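Local coordinates for amidohydrolase 3 domain-containing protein (Pyrococcus horikoshii, PDB 3IGH), which is uncharacterised but probably acts as a metal-dependent amidohydrolase, cleaving carbon-nitrogen bonds other than peptide bonds, at residues Arg336-Leu348 with Val375-Leu389. Numbering follows the deposited sequence. Where two conformers were deposited one is given.
Sequences RIEHASLVRDDQL and VGEERVKWVYRFKDL. With SO4 (sulfate ion), chain G; SO4 (sulfate ion), chain L; SO4 (sulfate ion), chain B.
Arg385 spends one guanidinium group on two aspartates and a backbone carbonyl, joining both segments through a single flat group. Arg385 NH1 gives a nearly straight bond to Val343 O (2.8 Å, 165°), while NH1 and NH2 together grip Asp345 OD2 end-on, Arg385 NH1 at 2.7 Å; the carboxylate is turned 57° from the guanidinium plane. From the side, NE and NH2 share Asp388 OD2. The carbonyl and both carboxylates thus all meet the guanidinium edge, while Leu348 CD1 rests over one face. Shortened to an alanine here, the side chain would be likely to leave Asp345 and Asp388 without their shared cation and Val343 O without this donor. Beside this network Arg344 lays its CG over the six-membered ring of Trp382, a CH-pi contact 3.5 Å from the centroid; Arg379 CG covers the opposite face. With CG anti to the carbonyl carbon (chi1 -57°), the Trp382 indole lies against the Arg344 chain, and its NE1 and Asp345 N both donate to O1 of one sulfate, probably from the crystallisation liquor. Tyr384 N to Ser341 O (2.9 Å) and Val343 N to Trp382 O (3.0 Å) flank the Leu342-Val383 pair. This isolated beta-bridge ties together loops beyond strand 336-337 and before helix 386-392, in the TIM-barrel fold of the amidohydrolase family.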
ATOM      1  N   ARG A 336     -19.954  -8.826   2.245  1.00 27.13           N
ATOM      2  CA  ARG A 336     -20.128  -9.209   3.632  1.00 22.86           C
ATOM      3  C   ARG A 336     -21.244  -8.405   4.284  1.00 25.96           C
ATOM      4  O   ARG A 336     -21.483  -7.247   3.926  1.00 28.99           O
ATOM      5  CB  ARG A 336     -18.800  -9.155   4.425  1.00 26.71           C
ATOM      6  CG  ARG A 336     -18.005  -7.884   4.295  1.00 28.61           C
ATOM      7  CD  ARG A 336     -16.713  -7.919   5.136  1.00 28.32           C
ATOM      8  NE  ARG A 336     -16.971  -7.862   6.575  1.00 30.40           N
ATOM      9  CZ  ARG A 336     -16.026  -7.870   7.513  1.00 30.77           C
ATOM     10  NH1 ARG A 336     -14.739  -7.921   7.183  1.00 25.63           N
ATOM     11  NH2 ARG A 336     -16.374  -7.823   8.790  1.00 29.53           N
ATOM     12  N   ILE A 337     -21.957  -9.058   5.198  1.00 28.00           N
ATOM     13  CA  ILE A 337     -23.005  -8.397   5.956  0.50 30.78           C
ATOM     14  C   ILE A 337     -22.584  -8.340   7.422  1.00 28.30           C
ATOM     15  O   ILE A 337     -22.090  -9.318   7.969  1.00 28.04           O
ATOM     16  CB  ILE A 337     -24.378  -9.078   5.748  0.50 31.53           C
ATOM     17  CG1 ILE A 337     -24.929  -8.704   4.371  0.50 33.97           C
ATOM     18  CG2 ILE A 337     -25.392  -8.662   6.825  0.50 31.56           C
ATOM     19  CD1 ILE A 337     -25.784  -9.780   3.746  0.50 27.45           C
ATOM     20  N   GLU A 338     -22.752  -7.162   8.019  1.00 30.56           N
ATOM     21  CA  GLU A 338     -22.415  -6.927   9.411  1.00 29.09           C
ATOM     22  C   GLU A 338     -23.674  -7.030  10.262  1.00 32.11           C
ATOM     23  O   GLU A 338     -24.724  -6.487   9.887  1.00 29.33           O
ATOM     24  CB  GLU A 338     -21.782  -5.545   9.578  1.00 29.81           C
ATOM     25  CG  GLU A 338     -20.671  -5.239   8.570  1.00 34.51           C
ATOM     26  CD  GLU A 338     -19.595  -6.318   8.536  1.00 42.66           C
ATOM     27  OE1 GLU A 338     -18.922  -6.532   9.565  1.00 33.71           O
ATOM     28  OE2 GLU A 338     -19.429  -6.956   7.478  1.00 39.99           O
ATOM     29  N   HIS A 339     -23.532  -7.732  11.394  1.00 30.74           N
ATOM     30  CA  HIS A 339     -24.568  -8.000  12.401  1.00 28.65           C
ATOM     31  C   HIS A 339     -25.468  -9.183  12.056  1.00 31.51           C
ATOM     32  O   HIS A 339     -25.432 -10.217  12.741  1.00 30.37           O
ATOM     33  CB  HIS A 339     -25.409  -6.759  12.724  1.00 29.60           C
ATOM     34  CG  HIS A 339     -24.631  -5.635  13.331  1.00 35.43           C
ATOM     35  ND1 HIS A 339     -24.642  -5.369  14.683  1.00 43.29           N
ATOM     36  CD2 HIS A 339     -23.842  -4.690  12.767  1.00 38.86           C
ATOM     37  CE1 HIS A 339     -23.875  -4.320  14.928  1.00 46.25           C
ATOM     38  NE2 HIS A 339     -23.375  -3.892  13.782  1.00 37.47           N
ATOM     39  N   ALA A 340     -26.276  -9.017  11.004  1.00 24.91           N
ATOM     40  CA  ALA A 340     -27.277 -10.014  10.583  1.00 26.63           C
ATOM     41  C   ALA A 340     -28.119 -10.480  11.779  1.00 28.57           C
ATOM     42  O   ALA A 340     -28.306 -11.679  12.005  1.00 30.05           O
ATOM     43  CB  ALA A 340     -26.607 -11.197   9.868  1.00 29.02           C
ATOM     44  N   SER A 341     -28.614  -9.507  12.540  1.00 29.28           N
ATOM     45  CA  SER A 341     -29.203  -9.754  13.858  1.00 30.26           C
ATOM     46  C   SER A 341     -30.543 -10.480  13.807  1.00 31.89           C
ATOM     47  O   SER A 341     -30.859 -11.268  14.697  1.00 30.06           O
ATOM     48  CB  SER A 341     -29.354  -8.432  14.606  1.00 30.33           C
ATOM     49  OG  SER A 341     -28.110  -7.738  14.648  1.00 32.73           O
ATOM     50  N   LEU A 342     -31.304 -10.215  12.752  1.00 28.99           N
ATOM     51  CA  LEU A 342     -32.611 -10.818  12.527  1.00 30.67           C
ATOM     52  C   LEU A 342     -32.642 -11.403  11.120  1.00 33.55           C
ATOM     53  O   LEU A 342     -32.635 -10.655  10.137  1.00 36.53           O
ATOM     54  CB  LEU A 342     -33.699  -9.756  12.637  1.00 33.55           C
ATOM     55  CG  LEU A 342     -34.380  -9.435  13.961  1.00 48.30           C
ATOM     56  CD1 LEU A 342     -35.592  -8.593  13.667  1.00 44.62           C
ATOM     57  CD2 LEU A 342     -34.818 -10.694  14.644  1.00 42.75           C
ATOM     58  N   VAL A 343     -32.645 -12.729  11.030  1.00 31.02           N
ATOM     59  CA  VAL A 343     -32.665 -13.438   9.749  1.00 35.68           C
ATOM     60  C   VAL A 343     -33.850 -14.406   9.739  1.00 34.70           C
ATOM     61  O   VAL A 343     -33.929 -15.283  10.594  1.00 34.97           O
ATOM     62  CB  VAL A 343     -31.357 -14.241   9.519  1.00 40.08           C
ATOM     63  CG1 VAL A 343     -31.417 -15.026   8.210  1.00 33.20           C
ATOM     64  CG2 VAL A 343     -30.133 -13.314   9.538  1.00 25.95           C
ATOM     65  N   ARG A 344     -34.758 -14.242   8.776  1.00 35.27           N
ATOM     66  CA  ARG A 344     -35.932 -15.124   8.635  1.00 38.87           C
ATOM     67  C   ARG A 344     -35.524 -16.466   8.034  1.00 37.35           C
ATOM     68  O   ARG A 344     -34.488 -16.548   7.382  1.00 35.83           O
ATOM     69  CB  ARG A 344     -36.977 -14.477   7.726  1.00 33.82           C
ATOM     70  CG  ARG A 344     -37.395 -13.070   8.097  1.00 36.41           C
ATOM     71  CD  ARG A 344     -38.576 -12.594   7.234  1.00 38.64           C
ATOM     72  NE  ARG A 344     -38.260 -12.661   5.808  1.00 32.28           N
ATOM     73  CZ  ARG A 344     -37.857 -11.627   5.070  1.00 31.69           C
ATOM     74  NH1 ARG A 344     -37.581 -11.811   3.792  1.00 33.31           N
ATOM     75  NH2 ARG A 344     -37.724 -10.413   5.598  1.00 35.55           N
ATOM     76  N   ASP A 345     -36.346 -17.505   8.222  1.00 41.62           N
ATOM     77  CA  ASP A 345     -36.072 -18.836   7.645  1.00 42.22           C
ATOM     78  C   ASP A 345     -35.882 -18.782   6.126  1.00 42.74           C
ATOM     79  O   ASP A 345     -35.024 -19.482   5.586  1.00 43.04           O
ATOM     80  CB  ASP A 345     -37.178 -19.857   7.980  1.00 46.41           C
ATOM     81  CG  ASP A 345     -37.260 -20.198   9.470  1.00 64.61           C
ATOM     82  OD1 ASP A 345     -38.054 -21.106   9.812  1.00 60.86           O
ATOM     83  OD2 ASP A 345     -36.560 -19.573  10.302  1.00 54.14           O
ATOM     84  N   ASP A 346     -36.664 -17.937   5.451  1.00 45.05           N
ATOM     85  CA  ASP A 346     -36.576 -17.776   3.991  1.00 53.00           C
ATOM     86  C   ASP A 346     -35.287 -17.084   3.521  1.00 55.20           C
ATOM     87  O   ASP A 346     -34.822 -17.305   2.398  1.00 58.77           O
ATOM     88  CB  ASP A 346     -37.817 -17.055   3.446  1.00 58.27           C
ATOM     89  CG  ASP A 346     -38.046 -15.692   4.090  1.00 59.36           C
ATOM     90  OD1 ASP A 346     -37.385 -14.711   3.684  1.00 75.09           O
ATOM     91  OD2 ASP A 346     -38.913 -15.596   4.981  1.00 77.20           O
ATOM     92  N   GLN A 347     -34.712 -16.258   4.390  1.00 50.72           N
ATOM     93  CA  GLN A 347     -33.492 -15.523   4.069  1.00 46.39           C
ATOM     94  C   GLN A 347     -32.230 -16.381   4.167  1.00 44.30           C
ATOM     95  O   GLN A 347     -31.195 -16.022   3.603  1.00 45.01           O
ATOM     96  CB  GLN A 347     -33.367 -14.296   4.968  1.00 38.95           C
ATOM     97  CG  GLN A 347     -34.341 -13.188   4.620  1.00 33.72           C
ATOM     98  CD  GLN A 347     -34.276 -12.045   5.586  1.00 35.78           C
ATOM     99  OE1 GLN A 347     -34.231 -12.247   6.798  1.00 35.43           O
ATOM    100  NE2 GLN A 347     -34.276 -10.826   5.064  1.00 35.96           N
ATOM    101  N   LEU A 348     -32.324 -17.503   4.883  1.00 39.84           N
ATOM    102  CA  LEU A 348     -31.211 -18.436   5.040  1.00 39.62           C
ATOM    103  C   LEU A 348     -30.753 -19.010   3.703  1.00 43.28           C
ATOM    104  O   LEU A 348     -29.557 -19.079   3.438  1.00 37.79           O
ATOM    105  CB  LEU A 348     -31.576 -19.571   6.002  1.00 41.40           C
ATOM    106  CG  LEU A 348     -31.691 -19.256   7.497  1.00 43.44           C
ATOM    107  CD1 LEU A 348     -32.320 -20.425   8.240  1.00 41.34           C
ATOM    108  CD2 LEU A 348     -30.327 -18.917   8.103  1.00 42.56           C
ATOM    109  N   VAL A 375     -38.830  -7.401  19.335  1.00 30.70           N
ATOM    110  CA  VAL A 375     -39.238  -8.240  18.209  1.00 35.20           C
ATOM    111  C   VAL A 375     -40.365  -9.219  18.510  1.00 39.04           C
ATOM    112  O   VAL A 375     -40.955  -9.789  17.583  1.00 34.08           O
ATOM    113  CB  VAL A 375     -38.029  -8.993  17.551  1.00 38.51           C
ATOM    114  CG1 VAL A 375     -36.907  -8.014  17.204  1.00 32.97           C
ATOM    115  CG2 VAL A 375     -37.514 -10.139  18.444  1.00 33.87           C
ATOM    116  N   GLY A 376     -40.671  -9.425  19.791  1.00 37.61           N
ATOM    117  CA  GLY A 376     -41.738 -10.363  20.168  1.00 39.96           C
ATOM    118  C   GLY A 376     -41.352 -11.827  20.039  1.00 41.24           C
ATOM    119  O   GLY A 376     -40.344 -12.167  19.402  1.00 35.75           O
ATOM    120  N   GLU A 377     -42.167 -12.692  20.607  1.00 40.72           N
ATOM    121  CA  GLU A 377     -41.906 -14.108  20.571  0.50 42.31           C
ATOM    122  C   GLU A 377     -41.964 -14.763  19.238  1.00 41.31           C
ATOM    123  O   GLU A 377     -41.307 -15.715  18.974  1.00 41.82           O
ATOM    124  CB  GLU A 377     -42.812 -14.873  21.509  0.50 47.37           C
ATOM    125  CG  GLU A 377     -42.081 -15.882  22.321  0.50 50.65           C
ATOM    126  CD  GLU A 377     -41.825 -15.378  23.704  0.50 65.82           C
ATOM    127  OE1 GLU A 377     -41.860 -14.157  23.890  0.50 73.84           O
ATOM    128  OE2 GLU A 377     -41.636 -16.190  24.622  0.50 61.79           O
ATOM    129  N   GLU A 378     -42.807 -14.228  18.396  1.00 39.30           N
ATOM    130  CA  GLU A 378     -42.961 -14.759  17.042  1.00 44.59           C
ATOM    131  C   GLU A 378     -41.740 -14.557  16.139  1.00 43.65           C
ATOM    132  O   GLU A 378     -41.610 -15.237  15.122  1.00 43.78           O
ATOM    133  CB  GLU A 378     -44.226 -14.202  16.377  1.00 54.02           C
ATOM    134  CG  GLU A 378     -45.539 -14.637  17.050  1.00 76.88           C
ATOM    135  CD  GLU A 378     -45.601 -16.136  17.335  1.00100.03           C
ATOM    136  OE1 GLU A 378     -45.697 -16.929  16.371  1.00101.78           O
ATOM    137  OE2 GLU A 378     -45.556 -16.517  18.526  1.00103.60           O
ATOM    138  N   ARG A 379     -40.849 -13.640  16.520  1.00 37.34           N
ATOM    139  CA  ARG A 379     -39.622 -13.376  15.754  1.00 35.60           C
ATOM    140  C   ARG A 379     -38.351 -13.782  16.498  1.00 40.54           C
ATOM    141  O   ARG A 379     -37.250 -13.611  15.981  1.00 32.82           O
ATOM    142  CB  ARG A 379     -39.550 -11.904  15.350  1.00 37.73           C
ATOM    143  CG  ARG A 379     -40.631 -11.498  14.365  1.00 39.39           C
ATOM    144  CD  ARG A 379     -40.514 -10.044  13.992  1.00 36.08           C
ATOM    145  NE  ARG A 379     -41.041  -9.162  15.030  1.00 34.18           N
ATOM    146  CZ  ARG A 379     -41.389  -7.902  14.822  1.00 35.02           C
ATOM    147  NH1 ARG A 379     -41.276  -7.363  13.608  1.00 34.69           N
ATOM    148  NH2 ARG A 379     -41.863  -7.181  15.821  1.00 33.23           N
ATOM    149  N   VAL A 380     -38.515 -14.326  17.704  1.00 33.90           N
ATOM    150  CA  VAL A 380     -37.405 -14.819  18.524  1.00 35.61           C
ATOM    151  C   VAL A 380     -36.462 -15.804  17.808  1.00 34.24           C
ATOM    152  O   VAL A 380     -35.247 -15.722  17.968  1.00 35.88           O
ATOM    153  CB  VAL A 380     -37.948 -15.389  19.859  1.00 38.82           C
ATOM    154  CG1 VAL A 380     -37.133 -16.566  20.376  1.00 53.60           C
ATOM    155  CG2 VAL A 380     -38.019 -14.291  20.876  1.00 51.31           C
ATOM    156  N   LYS A 381     -37.019 -16.696  16.988  1.00 31.49           N
ATOM    157  CA  LYS A 381     -36.218 -17.687  16.256  1.00 35.23           C
ATOM    158  C   LYS A 381     -35.279 -17.070  15.210  1.00 34.57           C
ATOM    159  O   LYS A 381     -34.325 -17.715  14.769  1.00 37.84           O
ATOM    160  CB  LYS A 381     -37.120 -18.741  15.601  1.00 39.78           C
ATOM    161  CG  LYS A 381     -38.125 -18.191  14.592  1.00 56.62           C
ATOM    162  CD  LYS A 381     -38.891 -19.319  13.904  1.00 55.41           C
ATOM    163  CE  LYS A 381     -40.263 -18.860  13.416  1.00 72.48           C
ATOM    164  NZ  LYS A 381     -40.216 -18.139  12.113  1.00 81.93           N
ATOM    165  N   TRP A 382     -35.542 -15.816  14.844  1.00 35.02           N
ATOM    166  CA  TRP A 382     -34.720 -15.093  13.877  1.00 33.33           C
ATOM    167  C   TRP A 382     -33.510 -14.422  14.519  1.00 36.63           C
ATOM    168  O   TRP A 382     -32.616 -13.955  13.811  1.00 32.02           O
ATOM    169  CB  TRP A 382     -35.518 -13.988  13.193  1.00 35.43           C
ATOM    170  CG  TRP A 382     -36.775 -14.382  12.466  1.00 38.21           C
ATOM    171  CD1 TRP A 382     -37.217 -15.644  12.169  1.00 37.76           C
ATOM    172  CD2 TRP A 382     -37.731 -13.481  11.906  1.00 34.33           C
ATOM    173  NE1 TRP A 382     -38.408 -15.577  11.483  1.00 39.90           N
ATOM    174  CE2 TRP A 382     -38.745 -14.261  11.306  1.00 32.70           C
ATOM    175  CE3 TRP A 382     -37.837 -12.081  11.864  1.00 35.00           C
ATOM    176  CZ2 TRP A 382     -39.849 -13.691  10.667  1.00 37.83           C
ATOM    177  CZ3 TRP A 382     -38.927 -11.516  11.219  1.00 40.12           C
ATOM    178  CH2 TRP A 382     -39.922 -12.321  10.639  1.00 34.21           C
ATOM    179  N   VAL A 383     -33.487 -14.376  15.850  1.00 35.36           N
ATOM    180  CA  VAL A 383     -32.530 -13.551  16.598  1.00 33.21           C
ATOM    181  C   VAL A 383     -31.177 -14.240  16.789  1.00 36.56           C
ATOM    182  O   VAL A 383     -31.112 -15.332  17.364  1.00 35.85           O
ATOM    183  CB  VAL A 383     -33.113 -13.138  17.988  1.00 32.31           C
ATOM    184  CG1 VAL A 383     -32.086 -12.389  18.813  1.00 35.16           C
ATOM    185  CG2 VAL A 383     -34.348 -12.279  17.820  1.00 30.28           C
ATOM    186  N   TYR A 384     -30.107 -13.587  16.316  1.00 32.99           N
ATOM    187  CA  TYR A 384     -28.715 -14.043  16.506  1.00 32.15           C
ATOM    188  C   TYR A 384     -28.566 -15.549  16.323  1.00 33.21           C
ATOM    189  O   TYR A 384     -28.044 -16.260  17.200  1.00 34.22           O
ATOM    190  CB  TYR A 384     -28.185 -13.606  17.877  1.00 31.91           C
ATOM    191  CG  TYR A 384     -28.149 -12.098  18.071  1.00 33.24           C
ATOM    192  CD1 TYR A 384     -27.540 -11.255  17.129  1.00 28.88           C
ATOM    193  CD2 TYR A 384     -28.694 -11.520  19.209  1.00 32.47           C
ATOM    194  CE1 TYR A 384     -27.519  -9.866  17.326  1.00 30.31           C
ATOM    195  CE2 TYR A 384     -28.677 -10.159  19.403  1.00 37.91           C
ATOM    196  CZ  TYR A 384     -28.095  -9.335  18.464  1.00 35.39           C
ATOM    197  OH  TYR A 384     -28.090  -7.980  18.687  1.00 33.99           O
ATOM    198  N   ARG A 385     -29.055 -16.036  15.189  1.00 30.22           N
ATOM    199  CA  ARG A 385     -29.188 -17.481  14.972  1.00 30.02           C
ATOM    200  C   ARG A 385     -27.907 -18.092  14.417  1.00 35.47           C
ATOM    201  O   ARG A 385     -27.870 -18.611  13.297  1.00 34.75           O
ATOM    202  CB  ARG A 385     -30.443 -17.811  14.133  1.00 33.90           C
ATOM    203  CG  ARG A 385     -30.540 -17.138  12.761  1.00 34.81           C
ATOM    204  CD  ARG A 385     -31.938 -17.243  12.157  1.00 34.15           C
ATOM    205  NE  ARG A 385     -32.453 -18.609  12.068  1.00 32.79           N
ATOM    206  CZ  ARG A 385     -33.600 -18.950  11.476  1.00 33.73           C
ATOM    207  NH1 ARG A 385     -34.370 -18.032  10.905  1.00 31.58           N
ATOM    208  NH2 ARG A 385     -33.981 -20.219  11.456  1.00 40.21           N
ATOM    209  N   PHE A 386     -26.864 -18.069  15.246  1.00 35.27           N
ATOM    210  CA  PHE A 386     -25.495 -18.332  14.782  1.00 35.50           C
ATOM    211  C   PHE A 386     -25.262 -19.746  14.260  1.00 39.00           C
ATOM    212  O   PHE A 386     -24.517 -19.930  13.301  1.00 35.01           O
ATOM    213  CB  PHE A 386     -24.469 -18.011  15.872  1.00 32.05           C
ATOM    214  CG  PHE A 386     -24.551 -16.606  16.401  1.00 32.91           C
ATOM    215  CD1 PHE A 386     -24.337 -16.360  17.755  1.00 31.42           C
ATOM    216  CD2 PHE A 386     -24.840 -15.529  15.561  1.00 35.08           C
ATOM    217  CE1 PHE A 386     -24.402 -15.072  18.261  1.00 37.09           C
ATOM    218  CE2 PHE A 386     -24.920 -14.234  16.072  1.00 32.15           C
ATOM    219  CZ  PHE A 386     -24.686 -14.005  17.421  1.00 31.18           C
ATOM    220  N   LYS A 387     -25.893 -20.731  14.899  1.00 38.51           N
ATOM    221  CA  LYS A 387     -25.797 -22.112  14.451  1.00 43.11           C
ATOM    222  C   LYS A 387     -26.408 -22.287  13.058  1.00 37.26           C
ATOM    223  O   LYS A 387     -25.776 -22.879  12.187  1.00 35.71           O
ATOM    224  CB  LYS A 387     -26.415 -23.084  15.467  1.00 42.36           C
ATOM    225  CG  LYS A 387     -26.088 -24.553  15.160  1.00 52.78           C
ATOM    226  CD  LYS A 387     -26.610 -25.509  16.226  1.00 59.47           C
ATOM    227  CE  LYS A 387     -25.975 -26.891  16.079  1.00 72.55           C
ATOM    228  NZ  LYS A 387     -26.445 -27.847  17.124  1.00 77.46           N
ATOM    229  N   ASP A 388     -27.606 -21.735  12.849  1.00 35.18           N
ATOM    230  CA  ASP A 388     -28.235 -21.711  11.520  1.00 36.65           C
ATOM    231  C   ASP A 388     -27.394 -20.989  10.459  1.00 44.46           C
ATOM    232  O   ASP A 388     -27.275 -21.467   9.334  1.00 36.48           O
ATOM    233  CB  ASP A 388     -29.626 -21.065  11.578  1.00 36.27           C
ATOM    234  CG  ASP A 388     -30.596 -21.841  12.449  1.00 47.42           C
ATOM    235  OD1 ASP A 388     -30.383 -23.058  12.633  1.00 44.19           O
ATOM    236  OD2 ASP A 388     -31.564 -21.228  12.954  1.00 45.10           O
ATOM    237  N   LEU A 389     -26.825 -19.838  10.815  1.00 37.65           N
ATOM    238  CA  LEU A 389     -26.045 -19.032   9.866  1.00 36.57           C
ATOM    239  C   LEU A 389     -24.722 -19.695   9.453  1.00 34.45           C
ATOM    240  O   LEU A 389     -24.311 -19.604   8.285  1.00 37.41           O
ATOM    241  CB  LEU A 389     -25.792 -17.631  10.436  1.00 32.88           C
ATOM    242  CG  LEU A 389     -27.038 -16.763  10.660  1.00 31.23           C
ATOM    243  CD1 LEU A 389     -26.728 -15.504  11.472  1.00 33.84           C
ATOM    244  CD2 LEU A 389     -27.710 -16.401   9.326  1.00 35.80           C
TER
HETATM  245  S   SO4 G   6     -40.050 -17.481   8.565  0.75 62.14           S
HETATM  246  O1  SO4 G   6     -38.972 -17.436   9.544  0.75 53.94           O
HETATM  247  O2  SO4 G   6     -40.856 -16.267   8.670  0.75 61.87           O
HETATM  248  O3  SO4 G   6     -39.501 -17.546   7.208  0.75 57.96           O
HETATM  249  O4  SO4 G   6     -40.874 -18.656   8.833  0.75 60.71           O
HETATM  250  S   SO4 L  11     -45.509 -11.735  20.021  0.50 56.74           S
HETATM  251  O1  SO4 L  11     -44.871 -11.579  21.326  0.50 55.38           O
HETATM  252  O2  SO4 L  11     -46.129 -10.472  19.630  0.50 56.47           O
HETATM  253  O3  SO4 L  11     -44.517 -12.099  19.021  0.50 48.64           O
HETATM  254  O4  SO4 L  11     -46.517 -12.788  20.091  0.50 63.68           O
HETATM  255  S   SO4 B   1     -21.838  -0.658  13.129  1.00 55.65           S
HETATM  256  O1  SO4 B   1     -20.416  -0.379  13.117  1.00 45.31           O
HETATM  257  O2  SO4 B   1     -22.170  -1.368  14.355  1.00 62.11           O
HETATM  258  O3  SO4 B   1     -22.572   0.600  13.120  1.00 61.71           O
HETATM  259  O4  SO4 B   1     -22.177  -1.496  11.973  1.00 50.26           O
HETATM  260  O   HOH W   1     -29.765 -13.889  13.249  1.00 30.52           O
HETATM  261  O   HOH W   2     -27.691  -6.156  16.658  1.00 38.38           O